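Fumarate reductase iron-sulfur subunit (Mycolicibacterium smegmatis, PDB 7D6V) probably carries electrons through its three iron-sulfur clusters, from the succinate-oxidising flavoprotein subunit toward ubiquinone at the membrane anchor of succinate dehydrogenase. Local coordinates at residues Glu141-Val154 against Cys209-Ala223. Numbering follows the deposited sequence.
Sequences EFRKCIECFLCQNV and CTEVCPEHIKITDNA. With SF4 (iron/sulfur cluster), chain F; F3S (Fe3-s4 cluster), chain G.
Asn222 ND2 donates to Glu141 OE2 at 2.8 Å, on the syn side but 31° out of the carboxylate plane. The other oxygen, OE1, takes the backbone N of Lys218, 3.2 Å away, in a nearly straight bond. With CG anti to the backbone N (chi1 -167°) and a bend at chi2, Glu141 brings its carboxylate to the start of helix 219-235, where Lys218 is the N-cap residue. Next to the carboxylate, Ile217 fills the contact: its CG2 meets the edge of the Phe142 ring at CD1, and its CD1 reaches CB of Cys145 at 3.8 Å. Asn222 O also lies at the ring edge, and the methyl of Ala223 touches CZ obliquely.

Between the segments sits the iron/sulfur cluster SF4. Cys145, Cys148 and Cys151 bind three of its irons, and Cys213 SG lies 2.8 Å from the fourth, FE2. Ile217 N also donates to this sulfur. The spacing CxxCxxC with a distant CP is the binding motif of bacterial-type ferredoxins. Beyond the cluster, Val154 CG1 and Val212 CG2 meet tip to tip at 3.6 Å, while Leu150 CD1 packs on Pro214 CG. Cys209 binds the neighbouring F3S cluster, so 209-223 spans both centres. Helix 171-181 packs against Cys145 and Cys151, and strand 70-72 touches Leu150, Val154 and Pro214.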
ATOM      1  N   GLU B 141      -8.381  -6.568  -6.835  1.00 13.82           N
ATOM      2  CA  GLU B 141      -8.704  -5.192  -6.465  1.00 13.82           C
ATOM      3  C   GLU B 141      -8.579  -4.980  -4.962  1.00 13.82           C
ATOM      4  O   GLU B 141      -8.035  -3.967  -4.509  1.00 13.82           O
ATOM      5  CB  GLU B 141     -10.105  -4.816  -6.931  1.00 13.82           C
ATOM      6  CG  GLU B 141     -10.353  -3.320  -6.859  1.00 13.82           C
ATOM      7  CD  GLU B 141     -11.786  -2.975  -6.524  1.00 13.82           C
ATOM      8  OE1 GLU B 141     -12.052  -1.803  -6.187  1.00 13.82           O
ATOM      9  OE2 GLU B 141     -12.649  -3.873  -6.604  1.00 13.82           O
ATOM     10  N   PHE B 142      -9.083  -5.926  -4.167  1.00 12.83           N
ATOM     11  CA  PHE B 142      -9.004  -5.790  -2.718  1.00 12.83           C
ATOM     12  C   PHE B 142      -7.601  -6.039  -2.188  1.00 12.83           C
ATOM     13  O   PHE B 142      -7.281  -5.588  -1.084  1.00 12.83           O
ATOM     14  CB  PHE B 142      -9.983  -6.743  -2.035  1.00 12.83           C
ATOM     15  CG  PHE B 142     -11.375  -6.677  -2.582  1.00 12.83           C
ATOM     16  CD1 PHE B 142     -11.954  -5.462  -2.898  1.00 12.83           C
ATOM     17  CD2 PHE B 142     -12.110  -7.831  -2.776  1.00 12.83           C
ATOM     18  CE1 PHE B 142     -13.234  -5.403  -3.400  1.00 12.83           C
ATOM     19  CE2 PHE B 142     -13.389  -7.777  -3.276  1.00 12.83           C
ATOM     20  CZ  PHE B 142     -13.952  -6.563  -3.590  1.00 12.83           C
ATOM     21  N   ARG B 143      -6.761  -6.752  -2.938  1.00 13.52           N
ATOM     22  CA  ARG B 143      -5.388  -6.943  -2.485  1.00 13.52           C
ATOM     23  C   ARG B 143      -4.531  -5.691  -2.635  1.00 13.52           C
ATOM     24  O   ARG B 143      -3.353  -5.729  -2.270  1.00 13.52           O
ATOM     25  CB  ARG B 143      -4.727  -8.101  -3.232  1.00 13.52           C
ATOM     26  CG  ARG B 143      -5.451  -9.423  -3.124  1.00 13.52           C
ATOM     27  CD  ARG B 143      -5.100 -10.147  -1.851  1.00 13.52           C
ATOM     28  NE  ARG B 143      -3.764 -10.727  -1.899  1.00 13.52           N
ATOM     29  CZ  ARG B 143      -3.165 -11.293  -0.859  1.00 13.52           C
ATOM     30  NH1 ARG B 143      -3.788 -11.359   0.306  1.00 13.52           N
ATOM     31  NH2 ARG B 143      -1.946 -11.793  -0.982  1.00 13.52           N
ATOM     32  N   LYS B 144      -5.082  -4.595  -3.157  1.00 13.18           N
ATOM     33  CA  LYS B 144      -4.364  -3.330  -3.241  1.00 13.18           C
ATOM     34  C   LYS B 144      -4.268  -2.616  -1.904  1.00 13.18           C
ATOM     35  O   LYS B 144      -3.584  -1.593  -1.816  1.00 13.18           O
ATOM     36  CB  LYS B 144      -5.045  -2.398  -4.247  1.00 13.18           C
ATOM     37  CG  LYS B 144      -4.735  -2.685  -5.699  1.00 13.18           C
ATOM     38  CD  LYS B 144      -5.798  -2.092  -6.601  1.00 13.18           C
ATOM     39  CE  LYS B 144      -5.961  -0.607  -6.344  1.00 13.18           C
ATOM     40  NZ  LYS B 144      -7.367  -0.157  -6.538  1.00 13.18           N
ATOM     41  N   CYS B 145      -4.982  -3.104  -0.900  1.00 12.48           N
ATOM     42  CA  CYS B 145      -5.066  -2.428   0.394  1.00 12.48           C
ATOM     43  C   CYS B 145      -3.847  -2.260   1.309  1.00 12.48           C
ATOM     44  O   CYS B 145      -3.448  -3.202   1.995  1.00 12.48           O
ATOM     45  CB  CYS B 145      -6.215  -3.033   1.211  1.00 12.48           C
ATOM     46  SG  CYS B 145      -6.030  -2.861   3.002  1.00 12.48           S
ATOM     47  N   ILE B 146      -3.263  -1.062   1.321  1.00 13.29           N
ATOM     48  CA  ILE B 146      -2.198  -0.780   2.274  1.00 13.29           C
ATOM     49  C   ILE B 146      -2.869  -0.549   3.620  1.00 13.29           C
ATOM     50  O   ILE B 146      -3.765   0.291   3.744  1.00 13.29           O
ATOM     51  CB  ILE B 146      -1.345   0.424   1.835  1.00 13.29           C
ATOM     52  CG1 ILE B 146      -2.154   1.722   1.807  1.00 13.29           C
ATOM     53  CG2 ILE B 146      -0.760   0.180   0.459  1.00 13.29           C
ATOM     54  CD1 ILE B 146      -1.318   2.966   1.873  1.00 13.29           C
ATOM     55  N   GLU B 147      -2.483  -1.323   4.623  1.00 12.52           N
ATOM     56  CA  GLU B 147      -3.277  -1.322   5.841  1.00 12.52           C
ATOM     57  C   GLU B 147      -3.073  -0.021   6.606  1.00 12.52           C
ATOM     58  O   GLU B 147      -2.397   0.013   7.637  1.00 12.52           O
ATOM     59  CB  GLU B 147      -2.935  -2.539   6.695  1.00 12.52           C
ATOM     60  CG  GLU B 147      -3.541  -3.817   6.155  1.00 12.52           C
ATOM     61  CD  GLU B 147      -3.175  -5.030   6.972  1.00 12.52           C
ATOM     62  OE1 GLU B 147      -2.104  -5.018   7.610  1.00 12.52           O
ATOM     63  OE2 GLU B 147      -3.961  -5.998   6.977  1.00 12.52           O
ATOM     64  N   CYS B 148      -3.696   1.045   6.114  1.00 11.97           N
ATOM     65  CA  CYS B 148      -3.612   2.349   6.757  1.00 11.97           C
ATOM     66  C   CYS B 148      -4.662   2.451   7.860  1.00 11.97           C
ATOM     67  O   CYS B 148      -4.446   3.105   8.881  1.00 11.97           O
ATOM     68  CB  CYS B 148      -3.808   3.469   5.734  1.00 11.97           C
ATOM     69  SG  CYS B 148      -5.534   3.926   5.450  1.00 11.97           S
ATOM     70  N   PHE B 149      -5.800   1.797   7.645  1.00 11.83           N
ATOM     71  CA  PHE B 149      -6.894   1.793   8.612  1.00 11.83           C
ATOM     72  C   PHE B 149      -7.622   3.129   8.677  1.00 11.83           C
ATOM     73  O   PHE B 149      -8.276   3.434   9.677  1.00 11.83           O
ATOM     74  CB  PHE B 149      -6.395   1.384  10.001  1.00 11.83           C
ATOM     75  CG  PHE B 149      -5.624   0.097  10.007  1.00 11.83           C
ATOM     76  CD1 PHE B 149      -6.136  -1.033   9.397  1.00 11.83           C
ATOM     77  CD2 PHE B 149      -4.381   0.022  10.606  1.00 11.83           C
ATOM     78  CE1 PHE B 149      -5.431  -2.215   9.395  1.00 11.83           C
ATOM     79  CE2 PHE B 149      -3.672  -1.157  10.608  1.00 11.83           C
ATOM     80  CZ  PHE B 149      -4.197  -2.278  10.002  1.00 11.83           C
ATOM     81  N   LEU B 150      -7.533   3.933   7.617  1.00 11.59           N
ATOM     82  CA  LEU B 150      -8.308   5.166   7.564  1.00 11.59           C
ATOM     83  C   LEU B 150      -9.797   4.867   7.447  1.00 11.59           C
ATOM     84  O   LEU B 150     -10.630   5.587   8.010  1.00 11.59           O
ATOM     85  CB  LEU B 150      -7.837   6.035   6.399  1.00 11.59           C
ATOM     86  CG  LEU B 150      -6.485   6.730   6.562  1.00 11.59           C
ATOM     87  CD1 LEU B 150      -6.055   7.375   5.260  1.00 11.59           C
ATOM     88  CD2 LEU B 150      -6.530   7.751   7.677  1.00 11.59           C
ATOM     89  N   CYS B 151     -10.117   3.769   6.768  1.00 11.26           N
ATOM     90  CA  CYS B 151     -11.498   3.337   6.625  1.00 11.26           C
ATOM     91  C   CYS B 151     -12.017   2.977   8.013  1.00 11.26           C
ATOM     92  O   CYS B 151     -13.110   3.387   8.402  1.00 11.26           O
ATOM     93  CB  CYS B 151     -11.592   2.129   5.692  1.00 11.26           C
ATOM     94  SG  CYS B 151     -10.730   0.656   6.287  1.00 11.26           S
ATOM     95  N   GLN B 152     -11.223   2.208   8.756  1.00 11.38           N
ATOM     96  CA  GLN B 152     -11.593   1.824  10.112  1.00 11.38           C
ATOM     97  C   GLN B 152     -11.754   3.048  10.998  1.00 11.38           C
ATOM     98  O   GLN B 152     -12.635   3.091  11.862  1.00 11.38           O
ATOM     99  CB  GLN B 152     -10.540   0.884  10.692  1.00 11.38           C
ATOM    100  CG  GLN B 152     -10.194  -0.289   9.805  1.00 11.38           C
ATOM    101  CD  GLN B 152     -11.114  -1.468  10.021  1.00 11.38           C
ATOM    102  OE1 GLN B 152     -11.864  -1.850   9.132  1.00 11.38           O
ATOM    103  NE2 GLN B 152     -11.055  -2.055  11.205  1.00 11.38           N
ATOM    104  N   ASN B 153     -10.893   4.049  10.808  1.00 11.84           N
ATOM    105  CA  ASN B 153     -10.980   5.272  11.595  1.00 11.84           C
ATOM    106  C   ASN B 153     -12.267   6.038  11.313  1.00 11.84           C
ATOM    107  O   ASN B 153     -12.905   6.550  12.237  1.00 11.84           O
ATOM    108  CB  ASN B 153      -9.765   6.152  11.315  1.00 11.84           C
ATOM    109  CG  ASN B 153      -9.792   7.443  12.095  1.00 11.84           C
ATOM    110  OD1 ASN B 153      -9.690   7.442  13.317  1.00 11.84           O
ATOM    111  ND2 ASN B 153      -9.927   8.554  11.391  1.00 11.84           N
ATOM    112  N   VAL B 154     -12.664   6.132  10.045  1.00 11.59           N
ATOM    113  CA  VAL B 154     -13.732   7.065   9.704  1.00 11.59           C
ATOM    114  C   VAL B 154     -15.114   6.444   9.897  1.00 11.59           C
ATOM    115  O   VAL B 154     -16.101   7.170  10.052  1.00 11.59           O
ATOM    116  CB  VAL B 154     -13.544   7.577   8.265  1.00 11.59           C
ATOM    117  CG1 VAL B 154     -13.837   6.482   7.278  1.00 11.59           C
ATOM    118  CG2 VAL B 154     -14.409   8.802   8.000  1.00 11.59           C
ATOM    119  N   CYS B 209     -16.422   5.404   4.112  1.00 14.99           N
ATOM    120  CA  CYS B 209     -15.146   4.693   4.027  1.00 14.99           C
ATOM    121  C   CYS B 209     -14.503   4.898   2.628  1.00 14.99           C
ATOM    122  O   CYS B 209     -13.462   5.544   2.509  1.00 14.99           O
ATOM    123  CB  CYS B 209     -15.339   3.202   4.307  1.00 14.99           C
ATOM    124  SG  CYS B 209     -16.251   2.312   3.026  1.00 14.99           S
ATOM    125  N   THR B 210     -15.134   4.347   1.586  1.00 13.59           N
ATOM    126  CA  THR B 210     -14.724   4.436   0.294  1.00 13.59           C
ATOM    127  C   THR B 210     -14.344   5.763   0.101  1.00 13.59           C
ATOM    128  O   THR B 210     -13.564   5.975  -0.697  1.00 13.59           O
ATOM    129  CB  THR B 210     -15.939   4.377  -0.586  1.00 13.59           C
ATOM    130  OG1 THR B 210     -16.390   3.121  -0.577  1.00 13.59           O
ATOM    131  CG2 THR B 210     -15.678   4.532  -1.943  1.00 13.59           C
ATOM    132  N   GLU B 211     -14.827   6.708   0.833  1.00 14.49           N
ATOM    133  CA  GLU B 211     -14.370   8.019   0.392  1.00 14.49           C
ATOM    134  C   GLU B 211     -13.016   8.427   0.961  1.00 14.49           C
ATOM    135  O   GLU B 211     -12.457   9.430   0.512  1.00 14.49           O
ATOM    136  CB  GLU B 211     -15.406   9.082   0.761  1.00 14.49           C
ATOM    137  CG  GLU B 211     -16.788   8.819   0.203  1.00 14.49           C
ATOM    138  CD  GLU B 211     -17.785   9.891   0.583  1.00 14.49           C
ATOM    139  OE1 GLU B 211     -17.355  10.984   1.003  1.00 14.49           O
ATOM    140  OE2 GLU B 211     -19.002   9.644   0.456  1.00 14.49           O
ATOM    141  N   VAL B 212     -12.476   7.696   1.933  1.00 12.50           N
ATOM    142  CA  VAL B 212     -11.192   8.036   2.535  1.00 12.50           C
ATOM    143  C   VAL B 212     -10.064   7.150   2.044  1.00 12.50           C
ATOM    144  O   VAL B 212      -8.904   7.395   2.402  1.00 12.50           O
ATOM    145  CB  VAL B 212     -11.261   7.994   4.073  1.00 12.50           C
ATOM    146  CG1 VAL B 212     -12.299   8.969   4.588  1.00 12.50           C
ATOM    147  CG2 VAL B 212     -11.546   6.587   4.548  1.00 12.50           C
ATOM    148  N   CYS B 213     -10.375   6.107   1.286  1.00 12.06           N
ATOM    149  CA  CYS B 213      -9.344   5.179   0.823  1.00 12.06           C
ATOM    150  C   CYS B 213      -8.283   5.787  -0.094  1.00 12.06           C
ATOM    151  O   CYS B 213      -8.597   6.222  -1.203  1.00 12.06           O
ATOM    152  CB  CYS B 213      -9.990   3.972   0.136  1.00 12.06           C
ATOM    153  SG  CYS B 213      -8.824   2.892  -0.727  1.00 12.06           S
ATOM    154  N   PRO B 214      -7.018   5.821   0.365  1.00 11.86           N
ATOM    155  CA  PRO B 214      -5.977   6.355  -0.524  1.00 11.86           C
ATOM    156  C   PRO B 214      -5.744   5.500  -1.751  1.00 11.86           C
ATOM    157  O   PRO B 214      -5.205   6.003  -2.743  1.00 11.86           O
ATOM    158  CB  PRO B 214      -4.729   6.391   0.371  1.00 11.86           C
ATOM    159  CG  PRO B 214      -5.218   6.127   1.762  1.00 11.86           C
ATOM    160  CD  PRO B 214      -6.461   5.336   1.635  1.00 11.86           C
ATOM    161  N   GLU B 215      -6.128   4.230  -1.716  1.00 12.83           N
ATOM    162  CA  GLU B 215      -5.951   3.324  -2.838  1.00 12.83           C
ATOM    163  C   GLU B 215      -7.142   3.322  -3.783  1.00 12.83           C
ATOM    164  O   GLU B 215      -7.099   2.627  -4.802  1.00 12.83           O
ATOM    165  CB  GLU B 215      -5.693   1.907  -2.328  1.00 12.83           C
ATOM    166  CG  GLU B 215      -4.422   1.777  -1.515  1.00 12.83           C
ATOM    167  CD  GLU B 215      -3.218   2.352  -2.228  1.00 12.83           C
ATOM    168  OE1 GLU B 215      -2.530   3.208  -1.638  1.00 12.83           O
ATOM    169  OE2 GLU B 215      -2.961   1.950  -3.380  1.00 12.83           O
ATOM    170  N   HIS B 216      -8.191   4.083  -3.468  1.00 12.33           N
ATOM    171  CA  HIS B 216      -9.373   4.213  -4.320  1.00 12.33           C
ATOM    172  C   HIS B 216     -10.036   2.863  -4.571  1.00 12.33           C
ATOM    173  O   HIS B 216     -10.503   2.573  -5.673  1.00 12.33           O
ATOM    174  CB  HIS B 216      -9.027   4.909  -5.636  1.00 12.33           C
ATOM    175  CG  HIS B 216      -8.257   6.178  -5.458  1.00 12.33           C
ATOM    176  ND1 HIS B 216      -8.781   7.279  -4.816  1.00 12.33           N
ATOM    177  CD2 HIS B 216      -6.999   6.516  -5.821  1.00 12.33           C
ATOM    178  CE1 HIS B 216      -7.879   8.244  -4.799  1.00 12.33           C
ATOM    179  NE2 HIS B 216      -6.789   7.807  -5.401  1.00 12.33           N
ATOM    180  N   ILE B 217     -10.073   2.030  -3.539  1.00 12.19           N
ATOM    181  CA  ILE B 217     -10.806   0.773  -3.598  1.00 12.19           C
ATOM    182  C   ILE B 217     -12.289   1.064  -3.412  1.00 12.19           C
ATOM    183  O   ILE B 217     -12.679   1.823  -2.516  1.00 12.19           O
ATOM    184  CB  ILE B 217     -10.293  -0.208  -2.532  1.00 12.19           C
ATOM    185  CG1 ILE B 217      -8.776  -0.362  -2.636  1.00 12.19           C
ATOM    186  CG2 ILE B 217     -10.982  -1.556  -2.672  1.00 12.19           C
ATOM    187  CD1 ILE B 217      -8.166  -1.163  -1.516  1.00 12.19           C
ATOM    188  N   LYS B 218     -13.120   0.472  -4.267  1.00 12.29           N
ATOM    189  CA  LYS B 218     -14.571   0.638  -4.190  1.00 12.29           C
ATOM    190  C   LYS B 218     -15.112  -0.281  -3.095  1.00 12.29           C
ATOM    191  O   LYS B 218     -15.742  -1.308  -3.348  1.00 12.29           O
ATOM    192  CB  LYS B 218     -15.212   0.335  -5.535  1.00 12.29           C
ATOM    193  CG  LYS B 218     -14.765   1.239  -6.664  1.00 12.29           C
ATOM    194  CD  LYS B 218     -15.266   2.651  -6.479  1.00 12.29           C
ATOM    195  CE  LYS B 218     -14.803   3.536  -7.616  1.00 12.29           C
ATOM    196  NZ  LYS B 218     -15.458   3.152  -8.897  1.00 12.29           N
ATOM    197  N   ILE B 219     -14.850   0.116  -1.848  1.00 11.72           N
ATOM    198  CA  ILE B 219     -15.104  -0.766  -0.712  1.00 11.72           C
ATOM    199  C   ILE B 219     -16.587  -1.102  -0.607  1.00 11.72           C
ATOM    200  O   ILE B 219     -16.967  -2.269  -0.476  1.00 11.72           O
ATOM    201  CB  ILE B 219     -14.577  -0.132   0.588  1.00 11.72           C
ATOM    202  CG1 ILE B 219     -13.108   0.262   0.431  1.00 11.72           C
ATOM    203  CG2 ILE B 219     -14.766  -1.080   1.756  1.00 11.72           C
ATOM    204  CD1 ILE B 219     -12.564   1.063   1.580  1.00 11.72           C
ATOM    205  N   THR B 220     -17.445  -0.087  -0.666  1.00 12.10           N
ATOM    206  CA  THR B 220     -18.871  -0.324  -0.473  1.00 12.10           C
ATOM    207  C   THR B 220     -19.487  -1.030  -1.675  1.00 12.10           C
ATOM    208  O   THR B 220     -20.233  -2.002  -1.519  1.00 12.10           O
ATOM    209  CB  THR B 220     -19.588   0.995  -0.197  1.00 12.10           C
ATOM    210  OG1 THR B 220     -18.863   1.727   0.796  1.00 12.10           O
ATOM    211  CG2 THR B 220     -20.992   0.741   0.308  1.00 12.10           C
ATOM    212  N   ASP B 221     -19.178  -0.563  -2.884  1.00 12.44           N
ATOM    213  CA  ASP B 221     -19.862  -1.068  -4.070  1.00 12.44           C
ATOM    214  C   ASP B 221     -19.359  -2.443  -4.491  1.00 12.44           C
ATOM    215  O   ASP B 221     -20.142  -3.265  -4.980  1.00 12.44           O
ATOM    216  CB  ASP B 221     -19.714  -0.078  -5.223  1.00 12.44           C
ATOM    217  CG  ASP B 221     -20.739   1.037  -5.170  1.00 12.44           C
ATOM    218  OD1 ASP B 221     -21.517   1.091  -4.197  1.00 12.44           O
ATOM    219  OD2 ASP B 221     -20.768   1.862  -6.106  1.00 12.44           O
ATOM    220  N   ASN B 222     -18.068  -2.719  -4.319  1.00 11.72           N
ATOM    221  CA  ASN B 222     -17.491  -3.961  -4.810  1.00 11.72           C
ATOM    222  C   ASN B 222     -17.344  -5.033  -3.741  1.00 11.72           C
ATOM    223  O   ASN B 222     -17.214  -6.211  -4.088  1.00 11.72           O
ATOM    224  CB  ASN B 222     -16.118  -3.696  -5.439  1.00 11.72           C
ATOM    225  CG  ASN B 222     -16.218  -3.115  -6.831  1.00 11.72           C
ATOM    226  OD1 ASN B 222     -17.308  -2.949  -7.369  1.00 11.72           O
ATOM    227  ND2 ASN B 222     -15.078  -2.797  -7.420  1.00 11.72           N
ATOM    228  N   ALA B 223     -17.357  -4.668  -2.462  1.00 11.53           N
ATOM    229  CA  ALA B 223     -17.174  -5.640  -1.392  1.00 11.53           C
ATOM    230  C   ALA B 223     -18.370  -5.738  -0.461  1.00 11.53           C
ATOM    231  O   ALA B 223     -18.881  -6.839  -0.236  1.00 11.53           O
ATOM    232  CB  ALA B 223     -15.912  -5.302  -0.587  1.00 11.53           C
TER
HETATM  233 FE1  SF4 F 302      -9.118   0.933   4.468  1.00 12.21          FE
HETATM  234 FE2  SF4 F 302      -8.272   1.605   1.649  1.00 12.21          FE
HETATM  235 FE3  SF4 F 302      -6.902  -0.632   3.144  1.00 12.21          FE
HETATM  236 FE4  SF4 F 302      -6.441   2.236   3.966  1.00 12.21          FE
HETATM  237  S1  SF4 F 302      -6.248   1.138   2.145  1.00 12.21           S
HETATM  238  S2  SF4 F 302      -7.095   0.467   4.964  1.00 12.21           S
HETATM  239  S3  SF4 F 302      -8.465   2.704   3.469  1.00 12.21           S
HETATM  240  S4  SF4 F 302      -8.925  -0.166   2.648  1.00 12.21           S
HETATM  241 FE1  F3S G 303     -18.054   2.173   7.138  1.00 15.13          FE
HETATM  242 FE3  F3S G 303     -18.375   2.089   4.472  1.00 15.13          FE
HETATM  243 FE4  F3S G 303     -20.107   0.703   5.991  1.00 15.13          FE
HETATM  244  S1  F3S G 303     -18.121   3.900   5.745  1.00 15.13           S
HETATM  245  S2  F3S G 303     -20.223   1.941   7.879  1.00 15.13           S
HETATM  246  S3  F3S G 303     -17.835   0.304   5.823  1.00 15.13           S
HETATM  247  S4  F3S G 303     -20.577   1.721   4.032  1.00 15.13           S